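Local coordinates for protein N(2),N(2)-dimethylguanosine tRNA methyltransferase (Pyrococcus horikoshii, PDB 2EJT) that probably dimethylates the N2 atom of guanine 26 in a number of tRNAs, taking both methyl groups from S-adenosyl-L-methionine, at residues N35-V40 against L299-Q304; R64-T69 against G110-V115; V26-R31 against T58-I63; R180-V185 against T197-G202. One frame throughout, in Å; residues are numbered along the deposited sequence.

In the fold
From the N terminus, the first segment is the loop V26-R31, which interaction 3 ties to T58-I63 at the start of helix 60-68. Before that loop closes, helix 33-46 opens interaction 1, which closes only at L299-Q304, so the two contacts alternate along the chain; both reach the bound S-adenosylmethionine. Helix 60-68 then runs straight on into interaction 2, whose loop returns at G110-V115, the turn and first residues of strand 113-118. Interaction 4, between helix 175-182 with its following turn and helix 192-209, closes a short local loop. Interactions 2 and 4 follow one another and nest inside interaction 1; their centres lie about 33 Å apart.

Interaction 1: N35-V40 against L299-Q304; sequences NRDIVV and LARKKQ. With SAM (S-adenosylmethionine), chain B.
The carboxylate of D37, on helix 33-46, receives two consecutive backbone N-H groups from the two residues just ahead of helix 302-314. A300 N donates to D37 OD1 at 2.9 Å with a nearly straight N-H...O angle of 166°, while R301 N donates to D37 OD2 at 2.8 Å along a more bent path. Both oxygens are met on their syn sides, with each donor about 25° out of the carboxylate plane. R301 holds the N-cap position, so the negative group sits just ahead of the first turn. D37 OD1 is also salt-bridged to R64 of helix 60-68, so this oxygen has two partners. CG of D37 lies anti to the carbonyl carbon (chi1 -78°), swinging the carboxylate onto the loop.

On the same helix, R36 reaches the cofactor: its NH2 donates to SAM OXT at 2.6 Å, near the guanidinium plane, while E8 forms a salt bridge with its NE.

The CB atoms of L299 and A300 rest against the carboxylate oxygens, L299 CB 3.3 Å from D37 OD1 and A300 CB 3.5 Å from D37 OD2. The apolar contact lies farther along, where V40 CG1 approaches L299 CD2 at 4.4 Å. Replacing D37 with an alanine would probably leave the N-H groups of A300 and R301 without their acceptor and R64 without this counter-charge. The buried carboxylate thus links three helices, its charge probably stabilised by R64, by the paired N-H groups and by the positive end of the helix 302-314 dipole.

Interaction 2: R64-T69 against G110-V115; sequences RFALET and GEKTIV
K112 carries its ammonium group to the carbonyls of A66 and T69, where helix 60-68 of the Rossmann-like methyltransferase domain ends. The lysine immediately precedes strand 113-118 of the central sheet, so the contact ties a helix to a strand packed beneath it. Its chain bends twice, at chi2 (70°) and chi4 (-56°), and these turns bring NZ back over the helix end. NZ donates to A66 O at 2.7 Å, tilted 19° from that carbonyl plane, and to T69 O at 2.9 Å, almost in line with the C=O bond. A weak third bond goes to A71 O. The aliphatic part follows the same path, with CG 3.8 Å from A66 O.

A methionine in place of K112 would probably leave the carbonyls of A66 and T69 without their shared donor and free the chain end to turn.

On the helix side, R64 grips E68 side-on through NE and NH2, one nitrogen to each oxygen, in an intrahelical salt bridge. F95 touches both A66 and I114 from a nearby loop, and between those two residues A66 CB meets I114 CD1 at 4.3 Å.

Interaction 3: V26-R31 against T58-I63; sequences VFYNPR and TGIRGI. With SAM (S-adenosylmethionine), chain B.
T58 meets V26, F27 and Y28 at the loop that leads from strand 50-53 into helix 60-68, the glycine-containing cofactor loop of class I methyltransferases. G59 takes the N-cap position there with phi 96°, where a side chain would collide with the carbonyl oxygen of T58.

The apolar contacts centre on the methyl group of T58. CG2 lies 3.5 Å from V26 CG1 and 3.9 Å from Y28 CB, the side chains slanting across one another. Beyond it, I60 CG2 touches the edge of the Y28 ring, close to the ring plane. The hydroxyl of Y28 is hydrogen-bonded to E8.

Polar links run through one water. T58 OG1, set between its backbone N and carbonyl carbon (chi1 64°), donates to this water at 2.6 Å; the water donates in turn to F27 O and to the carboxylate oxygen O of S-adenosylmethionine, each at 2.8 Å. The water therefore bridges the loop 26-31, the residue before the N-cap of helix 60-68 and the cofactor.

The other carboxylate oxygen is held directly. R61 donates to SAM OXT through NE and NH1, both bonds weak, with NH1 the nearer at 3.0 Å. Salt bridges to D136 and D138 fix the same guanidinium group.

At the sulfonium end, the reactive methyl carbon CE of S-adenosylmethionine lies 3.5 Å from F27 CD1.

Interaction 4: R180-V185 against T197-G202; sequences RKYLAV and TRILVG
I199 pushes its CG2 methyl between two residues of the opposing segment, 3.7 Å from Y182 CB and 3.9 Å from A184 CB. CG2 is the branch that lies anti to the I199 backbone N, with CG1 (chi1 -73°) beside that nitrogen. The side chains of Y182 and I199 cross at about a right angle, which brings the methyl against the CB and root of the tyrosine; the ring atom CG is 4.1 Å from I199 CG2. A looser contact follows one residue on, where L200 CD2 is 4.4 Å from Y182 CE1. No hydrogen bond joins the two segments; the side-chain contacts are between apolar carbons.

These residues pack the end of helix 175-182 and its exit turn onto helix 192-209, which itself covers strands 213-223 and 226-235 at one end of the Rossmann-like sheet. L183 leaves the helix with positive phi (52°), and after this turn A184 points its CB at I199.

Outside this shell, R206 of helix 192-209 donates to the backbone oxygens of Y182, L183 and G202. Y182 OH forms a weak hydrogen bond with S142 OG. V185 pairs by backbone hydrogen bonding with G274 of strand 273-277, whose V276 touches I199.

Interaction 1: N35-V40 against L299-Q304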
# COMPACT_ATOMS: atom_id res chain seq x y z
N ASN A 35 -1.98 3.90 9.04
CA ASN A 35 -1.45 2.88 8.15
C ASN A 35 -1.40 1.56 8.91
O ASN A 35 -1.77 0.51 8.37
CB ASN A 35 -0.04 3.26 7.67
CG ASN A 35 0.64 2.16 6.85
OD1 ASN A 35 0.94 1.08 7.36
ND2 ASN A 35 0.88 2.45 5.58
N ARG A 36 -0.97 1.61 10.17
CA ARG A 36 -0.89 0.40 10.97
C ARG A 36 -2.28 -0.14 11.31
O ARG A 36 -2.46 -1.36 11.41
CB ARG A 36 -0.06 0.66 12.24
CG ARG A 36 1.42 0.87 11.95
CD ARG A 36 2.25 0.99 13.23
NE ARG A 36 2.17 2.31 13.87
CZ ARG A 36 2.89 3.36 13.52
NH1 ARG A 36 2.75 4.52 14.16
NH2 ARG A 36 3.77 3.27 12.53
N ASP A 37 -3.26 0.74 11.47
CA ASP A 37 -4.63 0.29 11.75
C ASP A 37 -5.18 -0.52 10.57
O ASP A 37 -5.85 -1.53 10.77
CB ASP A 37 -5.57 1.47 12.00
CG ASP A 37 -5.43 2.06 13.39
OD1 ASP A 37 -5.22 1.30 14.35
OD2 ASP A 37 -5.54 3.30 13.52
N ILE A 38 -4.91 -0.04 9.35
CA ILE A 38 -5.40 -0.71 8.15
C ILE A 38 -4.83 -2.12 8.03
O ILE A 38 -5.54 -3.04 7.67
CB ILE A 38 -5.04 0.09 6.86
CG1 ILE A 38 -5.60 1.51 6.94
CG2 ILE A 38 -5.62 -0.61 5.63
CD1 ILE A 38 -7.09 1.59 7.13
N VAL A 39 -3.55 -2.28 8.34
CA VAL A 39 -2.93 -3.59 8.27
C VAL A 39 -3.61 -4.50 9.29
O VAL A 39 -3.99 -5.63 8.97
CB VAL A 39 -1.41 -3.55 8.60
CG1 VAL A 39 -0.76 -4.84 8.15
CG2 VAL A 39 -0.76 -2.36 7.95
N VAL A 40 -3.77 -4.00 10.51
CA VAL A 40 -4.42 -4.78 11.56
C VAL A 40 -5.79 -5.28 11.11
O VAL A 40 -6.11 -6.46 11.28
CB VAL A 40 -4.57 -3.94 12.86
CG1 VAL A 40 -5.63 -4.57 13.78
CG2 VAL A 40 -3.23 -3.88 13.58
N LEU A 299 -9.31 0.79 17.31
CA LEU A 299 -8.12 1.16 16.55
C LEU A 299 -7.50 2.44 17.11
O LEU A 299 -8.11 3.11 17.93
CB LEU A 299 -8.48 1.34 15.08
CG LEU A 299 -9.12 0.12 14.41
CD1 LEU A 299 -9.66 0.50 13.03
CD2 LEU A 299 -8.09 -1.00 14.30
N ALA A 300 -6.30 2.77 16.64
CA ALA A 300 -5.58 3.96 17.08
C ALA A 300 -6.18 5.25 16.51
O ALA A 300 -6.22 6.28 17.18
CB ALA A 300 -4.11 3.85 16.71
N ARG A 301 -6.62 5.18 15.26
CA ARG A 301 -7.22 6.32 14.56
C ARG A 301 -8.47 5.77 13.89
O ARG A 301 -8.60 5.80 12.66
CB ARG A 301 -6.26 6.86 13.50
CG ARG A 301 -4.85 7.15 14.01
CD ARG A 301 -4.80 8.41 14.87
NE ARG A 301 -3.44 8.67 15.34
CZ ARG A 301 -2.90 8.10 16.41
NH1 ARG A 301 -1.65 8.40 16.76
NH2 ARG A 301 -3.60 7.26 17.15
N LYS A 302 -9.39 5.28 14.71
CA LYS A 302 -10.61 4.67 14.20
C LYS A 302 -11.46 5.53 13.27
O LYS A 302 -12.01 5.01 12.30
CB LYS A 302 -11.46 4.16 15.36
CG LYS A 302 -12.59 3.25 14.93
CD LYS A 302 -13.14 2.43 16.08
CE LYS A 302 -14.24 1.50 15.60
NZ LYS A 302 -14.70 0.57 16.67
N LYS A 303 -11.58 6.83 13.53
CA LYS A 303 -12.41 7.67 12.67
C LYS A 303 -11.78 7.88 11.29
O LYS A 303 -12.47 7.82 10.27
CB LYS A 303 -12.69 9.03 13.33
CG LYS A 303 -11.66 10.13 13.11
CD LYS A 303 -10.53 10.13 14.14
CE LYS A 303 -9.56 8.97 13.97
NZ LYS A 303 -8.46 9.08 14.95
N GLN A 304 -10.47 8.10 11.26
CA GLN A 304 -9.76 8.30 10.00
C GLN A 304 -9.71 7.01 9.18
O GLN A 304 -9.80 7.04 7.95
CB GLN A 304 -8.33 8.77 10.27
CG GLN A 304 -8.23 10.03 11.10
CD GLN A 304 -6.79 10.49 11.30
OE1 GLN A 304 -6.52 11.41 12.07
NE2 GLN A 304 -5.86 9.84 10.60
N SAM B . 7.75 -0.18 10.60
CA SAM B . 7.47 1.01 11.17
C SAM B . 6.40 1.56 11.94
O SAM B . 6.91 2.31 12.88
OXT SAM B . 5.20 1.29 11.67
CB SAM B . 8.75 1.79 10.73
CG SAM B . 10.08 1.97 10.05
SD SAM B . 11.30 3.17 9.81
CE SAM B . 10.53 4.58 9.03
C5' SAM B . 12.42 2.30 8.86
C4' SAM B . 13.75 2.00 9.65
O4' SAM B . 14.31 0.99 8.81
C3' SAM B . 14.61 2.08 10.90
O3' SAM B . 14.27 1.67 12.27
C2' SAM B . 15.94 1.42 10.48
O2' SAM B . 17.09 1.43 11.11
C1' SAM B . 15.68 0.77 9.14
N9 SAM B . 16.55 -0.05 8.09
C8 SAM B . 17.26 0.51 7.13
N7 SAM B . 17.86 -0.41 6.42
C5 SAM B . 17.55 -1.59 6.92
C6 SAM B . 17.89 -2.91 6.57
N6 SAM B . 18.69 -3.15 5.54
N1 SAM B . 17.38 -3.96 7.32
C2 SAM B . 16.55 -3.74 8.38
N3 SAM B . 16.21 -2.47 8.73
C4 SAM B . 16.70 -1.38 8.02

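Interaction 2: R64-T69 against G110-V115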
# COMPACT_ATOMS: atom_id res chain seq x y z
N ARG A 64 1.69 -4.76 17.56
CA ARG A 64 0.25 -4.67 17.33
C ARG A 64 -0.24 -5.90 16.54
O ARG A 64 -1.36 -6.35 16.71
CB ARG A 64 -0.10 -3.37 16.59
CG ARG A 64 0.12 -2.11 17.43
CD ARG A 64 -0.52 -0.90 16.78
NE ARG A 64 -1.96 -1.08 16.60
CZ ARG A 64 -2.74 -0.30 15.86
NH1 ARG A 64 -2.22 0.75 15.22
NH2 ARG A 64 -4.03 -0.57 15.74
N PHE A 65 0.61 -6.43 15.66
CA PHE A 65 0.23 -7.63 14.91
C PHE A 65 -0.06 -8.74 15.92
O PHE A 65 -1.06 -9.45 15.83
CB PHE A 65 1.37 -8.08 13.99
CG PHE A 65 1.50 -7.29 12.72
CD1 PHE A 65 2.60 -7.47 11.88
CD2 PHE A 65 0.53 -6.36 12.34
CE1 PHE A 65 2.73 -6.75 10.70
CE2 PHE A 65 0.65 -5.63 11.16
CZ PHE A 65 1.76 -5.83 10.34
N ALA A 66 0.84 -8.87 16.90
CA ALA A 66 0.73 -9.89 17.94
C ALA A 66 -0.45 -9.65 18.88
O ALA A 66 -1.14 -10.60 19.24
CB ALA A 66 2.04 -9.95 18.73
N LEU A 67 -0.68 -8.40 19.26
CA LEU A 67 -1.78 -8.05 20.17
C LEU A 67 -3.17 -7.93 19.54
O LEU A 67 -4.17 -8.29 20.17
CB LEU A 67 -1.48 -6.73 20.87
CG LEU A 67 -0.35 -6.69 21.90
CD1 LEU A 67 -0.12 -5.25 22.34
CD2 LEU A 67 -0.70 -7.58 23.09
N GLU A 68 -3.23 -7.45 18.31
CA GLU A 68 -4.53 -7.22 17.68
C GLU A 68 -4.96 -8.11 16.52
O GLU A 68 -6.03 -7.89 15.96
CB GLU A 68 -4.58 -5.76 17.24
CG GLU A 68 -4.25 -4.80 18.39
CD GLU A 68 -4.20 -3.35 17.97
OE1 GLU A 68 -5.12 -2.91 17.25
OE2 GLU A 68 -3.26 -2.64 18.37
N THR A 69 -4.17 -9.11 16.17
CA THR A 69 -4.53 -9.98 15.05
C THR A 69 -4.33 -11.46 15.37
O THR A 69 -3.70 -11.80 16.37
CB THR A 69 -3.71 -9.63 13.78
OG1 THR A 69 -2.42 -10.24 13.85
CG2 THR A 69 -3.55 -8.12 13.66
N GLY A 110 5.27 -17.68 23.95
CA GLY A 110 4.05 -17.65 24.75
C GLY A 110 2.86 -18.00 23.88
O GLY A 110 3.00 -18.80 22.95
N GLU A 111 1.70 -17.43 24.17
CA GLU A 111 0.52 -17.71 23.35
C GLU A 111 0.89 -17.35 21.91
O GLU A 111 0.52 -18.04 20.96
CB GLU A 111 -0.68 -16.89 23.80
CG GLU A 111 -1.85 -16.96 22.82
CD GLU A 111 -3.15 -16.50 23.43
OE1 GLU A 111 -3.16 -15.47 24.14
OE2 GLU A 111 -4.18 -17.17 23.20
N LYS A 112 1.62 -16.25 21.78
CA LYS A 112 2.10 -15.79 20.49
C LYS A 112 3.62 -15.97 20.54
O LYS A 112 4.23 -15.69 21.57
CB LYS A 112 1.78 -14.30 20.28
CG LYS A 112 0.60 -14.02 19.35
CD LYS A 112 -0.72 -14.43 19.96
CE LYS A 112 -1.85 -14.33 18.94
NZ LYS A 112 -1.97 -12.97 18.33
N THR A 113 4.21 -16.46 19.46
CA THR A 113 5.66 -16.60 19.44
C THR A 113 6.19 -15.32 18.81
O THR A 113 5.81 -14.96 17.69
CB THR A 113 6.13 -17.81 18.61
OG1 THR A 113 5.72 -19.02 19.28
CG2 THR A 113 7.65 -17.81 18.47
N ILE A 114 7.06 -14.63 19.52
CA ILE A 114 7.62 -13.38 19.04
C ILE A 114 9.12 -13.51 18.84
O ILE A 114 9.84 -13.92 19.75
CB ILE A 114 7.31 -12.25 20.03
CG1 ILE A 114 5.79 -12.08 20.12
CG2 ILE A 114 8.00 -10.96 19.60
CD1 ILE A 114 5.32 -11.22 21.28
N VAL A 115 9.57 -13.20 17.64
CA VAL A 115 10.98 -13.29 17.30
C VAL A 115 11.51 -11.90 16.98
O VAL A 115 11.05 -11.24 16.05
CB VAL A 115 11.20 -14.23 16.11
CG1 VAL A 115 12.68 -14.46 15.88
CG2 VAL A 115 10.48 -15.57 16.36

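Interaction 3: V26-R31 against T58-I63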
# COMPACT_ATOMS: atom_id res chain seq x y z
N VAL A 26 15.67 6.09 17.51
CA VAL A 26 14.74 5.10 16.97
C VAL A 26 13.52 5.85 16.44
O VAL A 26 12.87 6.61 17.16
CB VAL A 26 14.30 4.09 18.05
CG1 VAL A 26 13.41 3.01 17.42
CG2 VAL A 26 15.52 3.45 18.70
N PHE A 27 13.20 5.61 15.17
CA PHE A 27 12.10 6.29 14.50
C PHE A 27 10.69 5.80 14.85
O PHE A 27 10.43 4.60 14.94
CB PHE A 27 12.32 6.21 12.99
CG PHE A 27 11.35 7.03 12.18
CD1 PHE A 27 10.08 6.55 11.88
CD2 PHE A 27 11.72 8.28 11.70
CE1 PHE A 27 9.18 7.31 11.11
CE2 PHE A 27 10.84 9.05 10.93
CZ PHE A 27 9.57 8.56 10.63
N TYR A 28 9.79 6.76 15.03
CA TYR A 28 8.39 6.51 15.32
C TYR A 28 7.56 7.68 14.81
O TYR A 28 7.82 8.83 15.15
CB TYR A 28 8.15 6.35 16.82
CG TYR A 28 6.68 6.20 17.15
CD1 TYR A 28 5.99 5.04 16.82
CD2 TYR A 28 5.96 7.25 17.72
CE1 TYR A 28 4.62 4.93 17.04
CE2 TYR A 28 4.59 7.16 17.94
CZ TYR A 28 3.92 5.99 17.60
OH TYR A 28 2.56 5.89 17.78
N ASN A 29 6.55 7.38 14.00
CA ASN A 29 5.68 8.40 13.44
C ASN A 29 4.23 8.11 13.81
O ASN A 29 3.61 7.19 13.26
CB ASN A 29 5.82 8.45 11.92
CG ASN A 29 5.09 9.63 11.30
OD1 ASN A 29 4.23 10.25 11.93
ND2 ASN A 29 5.42 9.93 10.06
N PRO A 30 3.66 8.89 14.75
CA PRO A 30 2.27 8.70 15.18
C PRO A 30 1.27 8.83 14.04
O PRO A 30 0.18 8.26 14.10
CB PRO A 30 2.09 9.75 16.27
CG PRO A 30 3.09 10.81 15.92
CD PRO A 30 4.29 10.00 15.50
N ARG A 31 1.65 9.58 13.00
CA ARG A 31 0.77 9.76 11.86
C ARG A 31 0.58 8.44 11.10
O ARG A 31 -0.41 8.27 10.38
CB ARG A 31 1.34 10.83 10.91
CG ARG A 31 1.45 12.22 11.54
CD ARG A 31 2.06 13.22 10.58
NE ARG A 31 1.17 13.55 9.46
CZ ARG A 31 0.11 14.35 9.56
NH1 ARG A 31 -0.20 14.92 10.72
NH2 ARG A 31 -0.64 14.59 8.49
N THR A 58 10.72 0.82 16.40
CA THR A 58 10.35 0.66 17.81
C THR A 58 9.69 -0.70 18.05
O THR A 58 9.62 -1.17 19.18
CB THR A 58 9.36 1.75 18.27
OG1 THR A 58 8.13 1.62 17.54
CG2 THR A 58 9.93 3.14 18.04
N GLY A 59 9.22 -1.31 16.96
CA GLY A 59 8.56 -2.60 17.05
C GLY A 59 7.05 -2.49 17.12
O GLY A 59 6.35 -3.50 17.18
N ILE A 60 6.54 -1.26 17.09
CA ILE A 60 5.09 -1.01 17.19
C ILE A 60 4.22 -1.81 16.22
O ILE A 60 3.16 -2.31 16.61
CB ILE A 60 4.76 0.50 17.01
CG1 ILE A 60 3.26 0.73 17.17
CG2 ILE A 60 5.21 0.99 15.64
CD1 ILE A 60 2.71 0.31 18.51
N ARG A 61 4.64 -1.94 14.97
CA ARG A 61 3.85 -2.67 13.99
C ARG A 61 3.71 -4.14 14.39
O ARG A 61 2.60 -4.66 14.52
CB ARG A 61 4.47 -2.54 12.60
CG ARG A 61 3.57 -2.95 11.44
CD ARG A 61 4.25 -2.66 10.10
NE ARG A 61 4.44 -1.23 9.88
CZ ARG A 61 3.64 -0.46 9.16
NH1 ARG A 61 3.90 0.83 9.03
NH2 ARG A 61 2.58 -0.98 8.53
N GLY A 62 4.85 -4.81 14.59
CA GLY A 62 4.84 -6.21 14.97
C GLY A 62 4.14 -6.46 16.30
O GLY A 62 3.46 -7.47 16.47
N ILE A 63 4.33 -5.55 17.25
CA ILE A 63 3.70 -5.70 18.56
C ILE A 63 2.18 -5.67 18.39
O ILE A 63 1.47 -6.46 19.00
CB ILE A 63 4.12 -4.58 19.53
CG1 ILE A 63 5.60 -4.75 19.89
CG2 ILE A 63 3.25 -4.63 20.79
CD1 ILE A 63 6.17 -3.60 20.69
N SAM B . 7.75 -0.18 10.60
CA SAM B . 7.47 1.01 11.17
C SAM B . 6.40 1.56 11.94
O SAM B . 6.91 2.31 12.88
OXT SAM B . 5.20 1.29 11.67
CB SAM B . 8.75 1.79 10.73
CG SAM B . 10.08 1.97 10.05
SD SAM B . 11.30 3.17 9.81
CE SAM B . 10.53 4.58 9.03
C5' SAM B . 12.42 2.30 8.86
C4' SAM B . 13.75 2.00 9.65
O4' SAM B . 14.31 0.99 8.81
C3' SAM B . 14.61 2.08 10.90
O3' SAM B . 14.27 1.67 12.27
C2' SAM B . 15.94 1.42 10.48
O2' SAM B . 17.09 1.43 11.11
C1' SAM B . 15.68 0.77 9.14
N9 SAM B . 16.55 -0.05 8.09
C8 SAM B . 17.26 0.51 7.13
N7 SAM B . 17.86 -0.41 6.42
C5 SAM B . 17.55 -1.59 6.92
C6 SAM B . 17.89 -2.91 6.57
N6 SAM B . 18.69 -3.15 5.54
N1 SAM B . 17.38 -3.96 7.32
C2 SAM B . 16.55 -3.74 8.38
N3 SAM B . 16.21 -2.47 8.73
C4 SAM B . 16.70 -1.38 8.02
O HOH W 1 8.41 2.71 15.19

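Interaction 4: R180-V185 against T197-G202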
# COMPACT_ATOMS: atom_id res chain seq x y z
N ARG A 180 14.89 4.75 -12.39
CA ARG A 180 15.91 3.95 -11.73
C ARG A 180 15.32 3.00 -10.70
O ARG A 180 15.63 1.81 -10.71
CB ARG A 180 16.95 4.85 -11.03
CG ARG A 180 17.76 5.74 -11.96
CD ARG A 180 19.10 6.12 -11.32
NE ARG A 180 18.92 6.78 -10.03
CZ ARG A 180 18.50 8.04 -9.87
NH1 ARG A 180 18.23 8.80 -10.93
NH2 ARG A 180 18.35 8.53 -8.65
N LYS A 181 14.45 3.52 -9.84
CA LYS A 181 13.85 2.71 -8.78
C LYS A 181 12.70 1.81 -9.20
O LYS A 181 12.65 0.64 -8.84
CB LYS A 181 13.35 3.62 -7.64
CG LYS A 181 14.42 4.51 -7.01
CD LYS A 181 13.84 5.32 -5.86
CE LYS A 181 14.76 6.46 -5.45
NZ LYS A 181 16.07 5.98 -4.93
N TYR A 182 11.76 2.37 -9.97
CA TYR A 182 10.58 1.63 -10.38
C TYR A 182 10.52 1.16 -11.83
O TYR A 182 9.58 0.47 -12.22
CB TYR A 182 9.34 2.47 -10.05
CG TYR A 182 9.28 2.81 -8.58
CD1 TYR A 182 8.86 1.86 -7.65
CD2 TYR A 182 9.70 4.06 -8.11
CE1 TYR A 182 8.88 2.14 -6.27
CE2 TYR A 182 9.73 4.34 -6.74
CZ TYR A 182 9.32 3.38 -5.83
OH TYR A 182 9.37 3.63 -4.48
N LEU A 183 11.52 1.53 -12.63
CA LEU A 183 11.56 1.11 -14.03
C LEU A 183 10.24 1.43 -14.74
O LEU A 183 9.68 0.60 -15.46
CB LEU A 183 11.86 -0.39 -14.10
CG LEU A 183 13.23 -0.78 -13.54
CD1 LEU A 183 13.41 -2.29 -13.58
CD2 LEU A 183 14.33 -0.10 -14.37
N ALA A 184 9.77 2.65 -14.53
CA ALA A 184 8.53 3.13 -15.14
C ALA A 184 8.62 4.64 -15.35
O ALA A 184 9.31 5.34 -14.60
CB ALA A 184 7.35 2.80 -14.24
N VAL A 185 7.93 5.13 -16.38
CA VAL A 185 7.89 6.56 -16.68
C VAL A 185 6.68 7.12 -15.93
O VAL A 185 5.54 6.76 -16.22
CB VAL A 185 7.73 6.81 -18.20
CG1 VAL A 185 7.65 8.31 -18.47
CG2 VAL A 185 8.91 6.20 -18.96
N THR A 197 0.47 4.78 -7.54
CA THR A 197 -0.01 3.57 -6.89
C THR A 197 0.04 2.39 -7.88
O THR A 197 0.44 1.29 -7.51
CB THR A 197 -1.48 3.74 -6.40
OG1 THR A 197 -1.55 4.82 -5.46
CG2 THR A 197 -1.97 2.47 -5.72
N ARG A 198 -0.36 2.64 -9.12
CA ARG A 198 -0.36 1.60 -10.14
C ARG A 198 1.06 1.22 -10.58
O ARG A 198 1.29 0.12 -11.06
CB ARG A 198 -1.21 2.02 -11.35
CG ARG A 198 -2.70 1.97 -11.06
CD ARG A 198 -3.55 2.41 -12.26
NE ARG A 198 -4.97 2.42 -11.90
CZ ARG A 198 -5.73 1.33 -11.78
NH1 ARG A 198 -7.01 1.46 -11.43
NH2 ARG A 198 -5.23 0.13 -12.05
N ILE A 199 2.00 2.14 -10.40
CA ILE A 199 3.40 1.88 -10.73
C ILE A 199 3.97 0.94 -9.67
O ILE A 199 4.69 -0.01 -9.98
CB ILE A 199 4.23 3.20 -10.76
CG1 ILE A 199 3.87 4.01 -12.02
CG2 ILE A 199 5.74 2.89 -10.73
CD1 ILE A 199 4.56 5.36 -12.11
N LEU A 200 3.62 1.20 -8.42
CA LEU A 200 4.08 0.39 -7.30
C LEU A 200 3.58 -1.05 -7.49
O LEU A 200 4.35 -2.00 -7.41
CB LEU A 200 3.52 0.94 -5.98
CG LEU A 200 4.35 0.86 -4.69
CD1 LEU A 200 3.42 0.56 -3.52
CD2 LEU A 200 5.44 -0.20 -4.78
N VAL A 201 2.28 -1.19 -7.73
CA VAL A 201 1.67 -2.50 -7.92
C VAL A 201 2.29 -3.19 -9.14
O VAL A 201 2.59 -4.38 -9.11
CB VAL A 201 0.14 -2.39 -8.13
CG1 VAL A 201 -0.45 -3.77 -8.46
CG2 VAL A 201 -0.52 -1.81 -6.86
N GLY A 202 2.49 -2.41 -10.20
CA GLY A 202 3.07 -2.94 -11.42
C GLY A 202 4.50 -3.42 -11.27
O GLY A 202 4.89 -4.39 -11.93